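Local coordinates for protein platelet aggregation factor Sm-hPAF (Streptococcus mitis, PDB 4GWI) that binds fucosylated Lewis antigens through its F-type lectin domain, the glycan-recognising part of a toxin that probably forms pores in cholesterol-containing host membranes, at residues S45-F51 against T134-E140; V7-A13 against V141-A147; V67-Y73 against A111-F117. The protein carries 2 engineered substitutions. All blocks are in the same frame, centred on the assembly; numbering follows the deposited sequence.

The three contacts lie within one F-type lectin domain, an all-beta fold of two antiparallel sheets. Along the chain they are nested: contact 2 joins the two ends, contact 1 lies inside the loop it closes, and contact 3 lies inside that of contact 1. Strand 138-145 serves both contact 1 and contact 2, whose centres are about 22 Å apart on opposite sides of the domain centre. Its neighbour, strand 64-74, belongs to contact 3, about 9 Å from contact 2 and 17 Å from contact 1, centre to centre. One sheet thus runs from the joined chain termini to the calcium site, beyond which segments 45-51 and 134-140 continue to the fucose pocket.

Contact 1 (S45-F51 against T134-E140); sequences SVTHTNF and TPLSLAE. With CA (calcium ion), chain F; FUC (alpha-L-fucopyranose), chain B.
Thr47 and Thr49 each hold OG1 between the backbone N and the carbonyl carbon (chi1 65° and 64°), which places both hydroxyls within bonding distance of backbone N-H groups of segment 134-140, standing in for backbone acceptors. Leu138 N donates to Thr47 OG1 at 2.9 Å, and Leu136 N to Thr49 OG1, also at 2.9 Å. Each hydroxyl passes its own proton on, Thr49 OG1 to Asn50 O and Thr47 OG1 to a water that in turn donates to Leu136 O. On the opposite side of the paired backbones Ser137 OG donates to Thr47 O (2.8 Å) and lies over one face of the His48 ring, displaced toward the rim. That ring is held at both nitrogens: ND1 donates to Thr49 O at 2.7 Å, with the acceptor in the ring plane, and NE2 meets fucose O4 at 2.6 Å, also at the ring edge. Pro135 packs alongside His48 and lays CG over the centre of the Phe51 ring, 3.8 Å from its centroid, a CH-pi contact; fucose O3 lies at the edge of the same ring. Arg75 NH2 and Arg83 NH1 also hydrogen-bond the fucose. At the far end, calcium bridges the segments, taking Ser45 OG at 2.4 Å and Ala139 O at 2.3 Å together with Ser45 O and Glu140 OE1; Arg31, Asp34 and Asn36 supply the remaining ligands. The calcium site at one end and, at the other, a fucose pocket in which His48 acts with Arg75 and Arg83 are characteristic of F-type lectins.

Contact 2 (V7-A13 against V141-A147); sequences VETENIA and VEVFRSA
Asn11 OD1 accepts two backbone N-H groups from opposite faces of its amide plane, Val143 N at 3.0 Å from one and Ala13 N at 3.0 Å from the other. The bond to Ala13 closes an Asx turn, and the bond to Val143 fastens that turn to strand 138-145 of the lectin domain. Both donors stand well out of the plane, 43° and 51° respectively. With CG anti to the backbone N (chi1 168°), the Asn11 amide is carried over Glu142, while a water links Asn11 ND2 to Val141 O. The neighbouring backbone adds a conventional bond, Ile12 N to Val143 O at 2.9 Å, and beside it Ile12 CG1 packs on Val143 CG1 and Ala13 CB on Val143 CG2.

Farther along, Glu8 N donates to Arg145 O at 2.9 Å, beside the single bridge of Val7 with Ser146. Here the N-terminal loop wraps the last strand, and the Phe144 ring lies against the backbone of residues 8-11, CE1 3.4 Å from Thr9 O, which sits at the ring edge. The extended Arg145 side chain brings the NH2 end of its guanidinium to Glu8 and Glu10. NH2 alone serves both: it reaches Glu8 OE1 at 3.2 Å, in the guanidinium plane and on the syn lone pair, and Glu10 OE1 at 3.1 Å, approached from above the carboxylate plane. Neither carboxylate lies flat with the guanidinium. NE is used outside the segments by Glu65, so three carboxylates gather round one guanidinium, which probably offsets part of their mutual repulsion. Ile12 closes over one face of the guanidinium, its CG2 3.5 Å from Arg145 NH2.

Contact 3 (V67-Y73 against A111-F117); sequences VGKVKLY and AELEVFF
The Phe117 ring meets Val70 and Val67: CE2 lies 3.8 Å from Val70 CG2, and CD2 is beside Val67 CG1; strands 87-92 and 98-104 of the second sheet pack on the same ring through Val89, Leu91, Ala100 and Gln102. Phe116, on the other side of the sheet, runs alongside Lys69, whose straight aliphatic chain places CD 3.8 Å from CE1 of the ring. Tyr73 stands next to Glu112, the ring and carboxylate planes 67° apart, with Tyr73 CE1 3.8 Å from Glu112 OE1.

Backbone bonds couple strand 67-73 to strand 112-117: Val70 and Val115 form one hydrogen-bonded pair, with Val115 N to Val70 O at 2.7 Å, and Leu72 and Leu113 form the next. Phe117 N also reaches Gly68 O at 2.9 Å, but from 59° out of the carbonyl plane, at the classic beta bulge in which Gly68 and Lys69 both face Phe144.

Lys69, Lys71, Glu112 and Glu114 share one face. Lys69 NZ meets Glu114 OE2 at 3.1 Å, a salt bridge whose hydrogen bond is weak. Glu112 keeps CG between its backbone N and carbonyl carbon (chi1 57°), which brings OE2 to 3.2 Å from Lys71 NZ; a long bridge from Lys71 NZ to Glu114 OE2, 3.8 Å, joins the two pairs. The Tyr73 hydroxyl is hydrogen-bonded to Glu142 of strand 138-145. The two strands are amphipathic: Val70, Leu72, Leu113, Val115 and Phe117 face the interior of the beta sandwich, while the opposite face carries Tyr73 and Phe116 beside the charged network, in which the two lysines and two glutamates probably neutralise one another.

Contact 1 (S45-F51 against T134-E140)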
loop_
_atom_site.group_PDB
_atom_site.type_symbol
_atom_site.label_atom_id
_atom_site.label_comp_id
_atom_site.label_asym_id
_atom_site.label_seq_id
_atom_site.Cartn_x
_atom_site.Cartn_y
_atom_site.Cartn_z
ATOM N N SER A 45 -4.449 12.531 -5.695
ATOM C CA SER A 45 -3.933 11.912 -4.449
ATOM C C SER A 45 -3.858 10.382 -4.634
ATOM O O SER A 45 -3.824 9.658 -3.620
ATOM C CB SER A 45 -4.827 12.307 -3.235
ATOM O OG SER A 45 -4.049 12.027 -2.020
ATOM N N VAL A 46 -3.778 9.920 -5.904
ATOM C CA VAL A 46 -3.715 8.464 -6.164
ATOM C C VAL A 46 -2.461 8.215 -6.993
ATOM O O VAL A 46 -2.126 8.970 -7.921
ATOM C CB VAL A 46 -4.973 7.992 -6.969
ATOM C CG1 VAL A 46 -4.896 6.497 -7.310
ATOM C CG2 VAL A 46 -6.320 8.349 -6.205
ATOM N N THR A 47 -1.768 7.112 -6.645
ATOM C CA THR A 47 -0.497 6.820 -7.371
ATOM C C THR A 47 -0.818 6.073 -8.684
ATOM O O THR A 47 -1.975 5.662 -8.926
ATOM C CB THR A 47 0.357 5.839 -6.555
ATOM O OG1 THR A 47 -0.289 4.543 -6.424
ATOM C CG2 THR A 47 0.592 6.286 -5.076
ATOM N N HIS A 48 0.251 5.899 -9.495
ATOM C CA HIS A 48 0.051 5.089 -10.757
ATOM C C HIS A 48 1.392 4.690 -11.270
ATOM O O HIS A 48 2.283 5.543 -11.462
ATOM C CB HIS A 48 -0.626 6.046 -11.823
ATOM C CG HIS A 48 -1.395 5.339 -12.886
ATOM N ND1 HIS A 48 -0.878 4.330 -13.685
ATOM C CD2 HIS A 48 -2.693 5.595 -13.317
ATOM C CE1 HIS A 48 -1.860 3.956 -14.570
ATOM N NE2 HIS A 48 -2.966 4.710 -14.340
ATOM N N THR A 49 1.570 3.369 -11.465
ATOM C CA THR A 49 2.800 2.919 -12.128
ATOM C C THR A 49 2.524 2.711 -13.649
ATOM O O THR A 49 1.387 2.906 -14.114
ATOM C CB THR A 49 3.280 1.581 -11.599
ATOM O OG1 THR A 49 2.325 0.545 -11.899
ATOM C CG2 THR A 49 3.393 1.543 -10.008
ATOM N N ASN A 50 3.602 2.337 -14.350
ATOM C CA ASN A 50 3.335 1.914 -15.726
ATOM C C ASN A 50 2.476 0.651 -15.687
ATOM O O ASN A 50 2.380 -0.069 -14.721
ATOM C CB ASN A 50 4.666 1.575 -16.358
ATOM C CG ASN A 50 5.576 2.785 -16.551
ATOM O OD1 ASN A 50 5.103 3.910 -16.675
ATOM N ND2 ASN A 50 6.867 2.513 -16.771
ATOM N N PHE A 51 1.899 0.357 -16.859
ATOM C CA PHE A 51 1.350 -0.990 -17.090
ATOM C C PHE A 51 2.554 -1.872 -17.244
ATOM O O PHE A 51 3.417 -1.660 -18.164
ATOM C CB PHE A 51 0.566 -1.036 -18.421
ATOM C CG PHE A 51 -0.790 -0.460 -18.387
ATOM C CD1 PHE A 51 -1.979 -1.297 -18.464
ATOM C CD2 PHE A 51 -0.956 0.914 -18.328
ATOM C CE1 PHE A 51 -3.228 -0.710 -18.419
ATOM C CE2 PHE A 51 -2.212 1.479 -18.221
ATOM C CZ PHE A 51 -3.372 0.676 -18.292
ATOM N N THR A 134 -0.258 -4.735 -15.744
ATOM C CA THR A 134 -1.311 -4.069 -14.941
ATOM C C THR A 134 -0.600 -2.962 -14.086
ATOM O O THR A 134 0.446 -3.196 -13.556
ATOM C CB THR A 134 -2.016 -5.032 -13.958
ATOM O OG1 THR A 134 -2.603 -6.109 -14.770
ATOM C CG2 THR A 134 -3.161 -4.397 -13.189
ATOM N N PRO A 135 -1.189 -1.782 -14.046
ATOM C CA PRO A 135 -0.561 -0.703 -13.203
ATOM C C PRO A 135 -1.107 -0.796 -11.797
ATOM O O PRO A 135 -2.232 -1.219 -11.573
ATOM C CB PRO A 135 -1.049 0.624 -13.831
ATOM C CG PRO A 135 -2.322 0.256 -14.562
ATOM C CD PRO A 135 -2.368 -1.258 -14.785
ATOM N N LEU A 136 -0.241 -0.401 -10.845
ATOM C CA LEU A 136 -0.670 -0.337 -9.419
ATOM C C LEU A 136 -1.008 1.159 -9.130
ATOM O O LEU A 136 -0.167 2.035 -9.281
ATOM C CB LEU A 136 0.465 -0.874 -8.531
ATOM C CG LEU A 136 0.205 -0.696 -7.001
ATOM C CD1 LEU A 136 -1.066 -1.441 -6.564
ATOM C CD2 LEU A 136 1.504 -1.245 -6.313
ATOM N N SER A 137 -2.235 1.327 -8.620
ATOM C CA SER A 137 -2.732 2.644 -8.147
ATOM C C SER A 137 -3.310 2.519 -6.756
ATOM O O SER A 137 -4.234 1.745 -6.576
ATOM C CB SER A 137 -3.824 3.183 -9.101
ATOM O OG SER A 137 -3.218 3.558 -10.364
ATOM N N LEU A 138 -2.799 3.317 -5.837
ATOM C CA LEU A 138 -3.345 3.305 -4.473
ATOM C C LEU A 138 -3.708 4.742 -4.090
ATOM O O LEU A 138 -2.892 5.693 -4.329
ATOM C CB LEU A 138 -2.218 2.828 -3.506
ATOM C CG LEU A 138 -1.874 1.379 -3.785
ATOM C CD1 LEU A 138 -0.440 1.113 -3.211
ATOM C CD2 LEU A 138 -2.873 0.481 -3.053
ATOM N N ALA A 139 -4.922 4.926 -3.518
ATOM C CA ALA A 139 -5.181 6.286 -3.066
ATOM C C ALA A 139 -4.474 6.625 -1.758
ATOM O O ALA A 139 -4.150 7.722 -1.472
ATOM C CB ALA A 139 -6.721 6.354 -2.811
ATOM N N GLU A 140 -4.246 5.593 -0.916
ATOM C CA GLU A 140 -3.529 5.843 0.370
ATOM C C GLU A 140 -3.191 4.458 0.950
ATOM O O GLU A 140 -3.925 3.491 0.737
ATOM C CB GLU A 140 -4.511 6.573 1.368
ATOM C CG GLU A 140 -3.710 7.207 2.534
ATOM C CD GLU A 140 -2.962 8.513 2.210
ATOM O OE1 GLU A 140 -2.880 9.005 1.064
ATOM O OE2 GLU A 140 -2.315 9.036 3.155
HETATM CA CA CA F . -3.488 9.935 -1.098
HETATM C C1 FUC B . -8.183 6.252 -16.772
HETATM C C2 FUC B . -7.658 4.871 -17.117
HETATM C C3 FUC B . -6.293 4.947 -17.729
HETATM C C4 FUC B . -5.373 5.630 -16.739
HETATM C C5 FUC B . -5.969 6.991 -16.450
HETATM C C6 FUC B . -5.116 7.791 -15.494
HETATM O O2 FUC B . -8.553 4.255 -18.028
HETATM O O3 FUC B . -5.857 3.676 -17.996
HETATM O O4 FUC B . -5.287 4.834 -15.587
HETATM O O5 FUC B . -7.259 6.879 -15.924
HETATM O O HOH W 1 1.550 2.728 -7.077
#

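Contact 2 (V7-A13 against V141-A147)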
loop_
_atom_site.group_PDB
_atom_site.type_symbol
_atom_site.label_atom_id
_atom_site.label_comp_id
_atom_site.label_asym_id
_atom_site.label_seq_id
_atom_site.Cartn_x
_atom_site.Cartn_y
_atom_site.Cartn_z
ATOM N N VAL A 7 -4.722 -1.945 17.848
ATOM C CA VAL A 7 -3.703 -1.120 17.234
ATOM C C VAL A 7 -3.813 0.334 17.684
ATOM O O VAL A 7 -4.901 0.769 18.124
ATOM C CB VAL A 7 -3.694 -1.239 15.652
ATOM C CG1 VAL A 7 -3.469 -2.716 15.249
ATOM C CG2 VAL A 7 -4.934 -0.577 14.979
ATOM N N GLU A 8 -2.703 1.045 17.605
ATOM C CA GLU A 8 -2.628 2.438 17.883
ATOM C C GLU A 8 -3.338 3.238 16.796
ATOM O O GLU A 8 -3.691 2.708 15.694
ATOM C CB GLU A 8 -1.231 2.917 17.919
ATOM C CG GLU A 8 -0.326 2.448 19.007
ATOM C CD GLU A 8 0.976 3.247 18.875
ATOM O OE1 GLU A 8 1.183 4.081 17.856
ATOM O OE2 GLU A 8 1.785 3.066 19.816
ATOM N N THR A 9 -3.643 4.498 17.123
ATOM C CA THR A 9 -4.442 5.262 16.171
ATOM C C THR A 9 -3.582 6.081 15.172
ATOM O O THR A 9 -4.124 6.548 14.197
ATOM C CB THR A 9 -5.379 6.294 16.951
ATOM O OG1 THR A 9 -4.545 7.135 17.747
ATOM C CG2 THR A 9 -6.415 5.580 17.756
ATOM N N GLU A 10 -2.298 6.306 15.464
ATOM C CA GLU A 10 -1.442 7.190 14.727
ATOM C C GLU A 10 -1.092 6.426 13.362
ATOM O O GLU A 10 -0.500 5.311 13.408
ATOM C CB GLU A 10 -0.122 7.472 15.427
ATOM C CG GLU A 10 0.693 8.480 14.687
ATOM C CD GLU A 10 2.163 8.697 15.183
ATOM O OE1 GLU A 10 2.660 8.112 16.204
ATOM O OE2 GLU A 10 2.886 9.472 14.515
ATOM N N ASN A 11 -1.357 7.102 12.225
ATOM C CA ASN A 11 -0.854 6.562 10.945
ATOM C C ASN A 11 0.585 6.916 10.792
ATOM O O ASN A 11 1.002 8.037 10.408
ATOM C CB ASN A 11 -1.739 7.131 9.802
ATOM C CG ASN A 11 -1.084 6.859 8.440
ATOM O OD1 ASN A 11 -0.292 5.908 8.284
ATOM N ND2 ASN A 11 -1.391 7.663 7.452
ATOM N N ILE A 12 1.483 5.904 11.022
ATOM C CA ILE A 12 2.934 6.173 10.968
ATOM C C ILE A 12 3.512 6.172 9.539
ATOM O O ILE A 12 4.684 6.494 9.335
ATOM C CB ILE A 12 3.771 5.176 11.821
ATOM C CG1 ILE A 12 3.495 3.723 11.451
ATOM C CG2 ILE A 12 3.313 5.317 13.288
ATOM C CD1 ILE A 12 4.585 2.734 11.978
ATOM N N ALA A 13 2.663 5.884 8.523
ATOM C CA ALA A 13 3.187 5.986 7.147
ATOM C C ALA A 13 3.099 7.415 6.566
ATOM O O ALA A 13 3.751 7.731 5.628
ATOM C CB ALA A 13 2.347 5.060 6.225
ATOM N N VAL A 141 -2.031 4.450 1.646
ATOM C CA VAL A 141 -1.727 3.268 2.501
ATOM C C VAL A 141 -1.415 3.850 3.882
ATOM O O VAL A 141 -0.575 4.777 4.036
ATOM C CB VAL A 141 -0.438 2.605 1.939
ATOM C CG1 VAL A 141 -0.031 1.469 2.905
ATOM C CG2 VAL A 141 -0.711 1.987 0.561
ATOM N N GLU A 142 -2.150 3.341 4.851
ATOM C CA GLU A 142 -1.950 3.817 6.261
ATOM C C GLU A 142 -1.418 2.641 7.070
ATOM O O GLU A 142 -1.764 1.468 6.778
ATOM C CB GLU A 142 -3.314 4.237 6.872
ATOM C CG GLU A 142 -3.831 5.493 6.123
ATOM C CD GLU A 142 -5.222 5.869 6.631
ATOM O OE1 GLU A 142 -5.951 5.067 7.277
ATOM O OE2 GLU A 142 -5.599 7.053 6.304
ATOM N N VAL A 143 -0.535 2.951 8.010
ATOM C CA VAL A 143 0.109 1.808 8.778
ATOM C C VAL A 143 0.025 2.164 10.271
ATOM O O VAL A 143 0.267 3.331 10.637
ATOM C CB VAL A 143 1.584 1.737 8.397
ATOM C CG1 VAL A 143 2.305 0.638 9.253
ATOM C CG2 VAL A 143 1.733 1.414 6.879
ATOM N N PHE A 144 -0.330 1.170 11.100
ATOM C CA PHE A 144 -0.553 1.445 12.538
ATOM C C PHE A 144 0.246 0.465 13.385
ATOM O O PHE A 144 0.293 -0.720 12.997
ATOM C CB PHE A 144 -2.009 1.279 12.852
ATOM C CG PHE A 144 -2.889 2.210 11.997
ATOM C CD1 PHE A 144 -3.115 3.566 12.385
ATOM C CD2 PHE A 144 -3.410 1.730 10.783
ATOM C CE1 PHE A 144 -3.902 4.393 11.525
ATOM C CE2 PHE A 144 -4.228 2.555 9.938
ATOM C CZ PHE A 144 -4.392 3.887 10.317
ATOM N N ARG A 145 0.839 0.985 14.470
ATOM C CA ARG A 145 1.541 0.048 15.375
ATOM C C ARG A 145 0.593 -0.813 16.181
ATOM O O ARG A 145 -0.509 -0.443 16.502
ATOM C CB ARG A 145 2.370 0.829 16.342
ATOM C CG ARG A 145 3.408 1.710 15.760
ATOM C CD ARG A 145 4.142 2.474 16.915
ATOM N NE ARG A 145 5.160 3.364 16.417
ATOM C CZ ARG A 145 5.079 4.698 16.353
ATOM N NH1 ARG A 145 6.103 5.412 15.810
ATOM N NH2 ARG A 145 3.957 5.353 16.755
ATOM N N SER A 146 1.042 -2.007 16.538
ATOM C CA SER A 146 0.357 -2.834 17.569
ATOM C C SER A 146 0.294 -2.065 18.870
ATOM O O SER A 146 1.169 -1.327 19.195
ATOM C CB SER A 146 1.268 -4.055 17.895
ATOM O OG SER A 146 1.439 -4.782 16.753
ATOM N N ALA A 147 -0.825 -2.236 19.563
ATOM C CA ALA A 147 -0.995 -1.494 20.847
ATOM C C ALA A 147 -0.247 -2.116 22.036
ATOM O O ALA A 147 0.246 -3.247 21.907
ATOM C CB ALA A 147 -2.461 -1.382 21.150
HETATM O O HOH W 2 0.294 3.630 15.214
HETATM O O HOH W 3 -0.601 7.483 4.755
#

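Contact 3 (V67-Y73 against A111-F117)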
loop_
_atom_site.group_PDB
_atom_site.type_symbol
_atom_site.label_atom_id
_atom_site.label_comp_id
_atom_site.label_asym_id
_atom_site.label_seq_id
_atom_site.Cartn_x
_atom_site.Cartn_y
_atom_site.Cartn_z
ATOM N N VAL A 67 4.386 -3.555 13.705
ATOM C CA VAL A 67 3.214 -3.232 12.826
ATOM C C VAL A 67 2.110 -4.156 13.150
ATOM O O VAL A 67 2.254 -5.440 13.185
ATOM C CB VAL A 67 3.645 -3.390 11.362
ATOM C CG1 VAL A 67 2.399 -3.206 10.423
ATOM C CG2 VAL A 67 4.744 -2.343 11.007
ATOM N N GLY A 68 0.922 -3.583 13.363
ATOM C CA GLY A 68 -0.235 -4.358 13.577
ATOM C C GLY A 68 -1.346 -4.297 12.507
ATOM O O GLY A 68 -2.184 -5.224 12.420
ATOM N N LYS A 69 -1.326 -3.174 11.750
ATOM C CA LYS A 69 -2.407 -3.019 10.734
ATOM C C LYS A 69 -1.887 -2.202 9.577
ATOM O O LYS A 69 -1.170 -1.196 9.789
ATOM C CB LYS A 69 -3.683 -2.343 11.337
ATOM C CG LYS A 69 -4.857 -2.209 10.334
ATOM C CD LYS A 69 -5.948 -1.416 11.118
ATOM C CE LYS A 69 -7.221 -1.165 10.394
ATOM N NZ LYS A 69 -8.061 -0.418 11.411
ATOM N N VAL A 70 -2.238 -2.657 8.398
ATOM C CA VAL A 70 -1.953 -1.843 7.165
ATOM C C VAL A 70 -3.317 -1.710 6.466
ATOM O O VAL A 70 -4.027 -2.662 6.276
ATOM C CB VAL A 70 -0.997 -2.589 6.217
ATOM C CG1 VAL A 70 -0.826 -1.800 4.857
ATOM C CG2 VAL A 70 0.392 -2.712 6.926
ATOM N N LYS A 71 -3.690 -0.434 6.127
ATOM C CA LYS A 71 -5.009 -0.217 5.490
ATOM C C LYS A 71 -4.743 0.347 4.077
ATOM O O LYS A 71 -3.985 1.292 3.973
ATOM C CB LYS A 71 -5.795 0.837 6.296
ATOM C CG LYS A 71 -7.229 0.858 5.859
ATOM C CD LYS A 71 -8.072 1.531 7.000
ATOM C CE LYS A 71 -9.480 1.704 6.409
ATOM N NZ LYS A 71 -10.184 2.613 7.389
ATOM N N LEU A 72 -5.307 -0.305 3.087
ATOM C CA LEU A 72 -5.092 0.125 1.688
ATOM C C LEU A 72 -6.453 0.817 1.304
ATOM O O LEU A 72 -7.524 0.268 1.499
ATOM C CB LEU A 72 -4.949 -1.062 0.738
ATOM C CG LEU A 72 -3.759 -1.999 1.055
ATOM C CD1 LEU A 72 -3.596 -2.886 -0.174
ATOM C CD2 LEU A 72 -2.426 -1.357 1.430
ATOM N N TYR A 73 -6.302 1.897 0.566
ATOM C CA TYR A 73 -7.491 2.577 -0.031
ATOM C C TYR A 73 -7.314 2.561 -1.503
ATOM O O TYR A 73 -6.288 3.045 -2.030
ATOM C CB TYR A 73 -7.558 4.021 0.454
ATOM C CG TYR A 73 -7.775 4.189 1.943
ATOM C CD1 TYR A 73 -9.031 4.593 2.393
ATOM C CD2 TYR A 73 -6.747 3.944 2.884
ATOM C CE1 TYR A 73 -9.229 4.769 3.748
ATOM C CE2 TYR A 73 -6.963 4.102 4.257
ATOM C CZ TYR A 73 -8.220 4.516 4.647
ATOM O OH TYR A 73 -8.435 4.757 5.979
ATOM N N ALA A 111 -14.015 -0.121 -0.952
ATOM C CA ALA A 111 -13.106 1.036 -1.188
ATOM C C ALA A 111 -11.786 0.790 -0.413
ATOM O O ALA A 111 -10.755 1.441 -0.740
ATOM C CB ALA A 111 -13.706 2.309 -0.665
ATOM N N GLU A 112 -11.824 -0.055 0.629
ATOM C CA GLU A 112 -10.626 -0.145 1.476
ATOM C C GLU A 112 -10.433 -1.612 1.855
ATOM O O GLU A 112 -11.345 -2.458 1.770
ATOM C CB GLU A 112 -10.730 0.698 2.691
ATOM C CG GLU A 112 -11.917 0.355 3.518
ATOM C CD GLU A 112 -12.207 1.406 4.603
ATOM O OE1 GLU A 112 -12.311 2.629 4.269
ATOM O OE2 GLU A 112 -12.343 0.961 5.782
ATOM N N LEU A 113 -9.194 -1.939 2.254
ATOM C CA LEU A 113 -8.856 -3.322 2.764
ATOM C C LEU A 113 -8.082 -3.106 4.026
ATOM O O LEU A 113 -7.061 -2.379 4.061
ATOM C CB LEU A 113 -8.012 -4.111 1.744
ATOM C CG LEU A 113 -7.444 -5.430 2.327
ATOM C CD1 LEU A 113 -8.595 -6.379 2.675
ATOM C CD2 LEU A 113 -6.443 -6.045 1.307
ATOM N N GLU A 114 -8.480 -3.746 5.133
ATOM C CA GLU A 114 -7.687 -3.681 6.349
ATOM C C GLU A 114 -6.925 -5.005 6.516
ATOM O O GLU A 114 -7.528 -6.126 6.470
ATOM C CB GLU A 114 -8.604 -3.580 7.617
ATOM C CG GLU A 114 -9.251 -2.157 7.678
ATOM C CD GLU A 114 -10.089 -1.921 8.926
ATOM O OE1 GLU A 114 -10.514 -2.893 9.573
ATOM O OE2 GLU A 114 -10.306 -0.735 9.232
ATOM N N VAL A 115 -5.600 -4.876 6.607
ATOM C CA VAL A 115 -4.748 -6.115 6.711
ATOM C C VAL A 115 -4.156 -6.094 8.104
ATOM O O VAL A 115 -3.538 -5.127 8.568
ATOM C CB VAL A 115 -3.627 -5.987 5.673
ATOM C CG1 VAL A 115 -2.807 -7.312 5.733
ATOM C CG2 VAL A 115 -4.164 -5.769 4.265
ATOM N N PHE A 116 -4.341 -7.187 8.851
ATOM C CA PHE A 116 -3.832 -7.253 10.221
ATOM C C PHE A 116 -2.596 -8.154 10.332
ATOM O O PHE A 116 -2.644 -9.234 9.718
ATOM C CB PHE A 116 -4.950 -7.789 11.143
ATOM C CG PHE A 116 -6.095 -6.770 11.290
ATOM C CD1 PHE A 116 -5.963 -5.815 12.263
ATOM C CD2 PHE A 116 -7.209 -6.866 10.461
ATOM C CE1 PHE A 116 -6.984 -4.848 12.434
ATOM C CE2 PHE A 116 -8.251 -5.872 10.636
ATOM C CZ PHE A 116 -8.079 -4.911 11.614
ATOM N N PHE A 117 -1.552 -7.634 10.992
ATOM C CA PHE A 117 -0.334 -8.443 11.196
ATOM C C PHE A 117 -0.136 -8.743 12.637
ATOM O O PHE A 117 -0.554 -7.982 13.496
ATOM C CB PHE A 117 0.836 -7.661 10.668
ATOM C CG PHE A 117 0.909 -7.657 9.142
ATOM C CD1 PHE A 117 1.373 -8.699 8.411
ATOM C CD2 PHE A 117 0.421 -6.527 8.418
ATOM C CE1 PHE A 117 1.468 -8.721 7.008
ATOM C CE2 PHE A 117 0.529 -6.538 7.031
ATOM C CZ PHE A 117 0.996 -7.608 6.294
#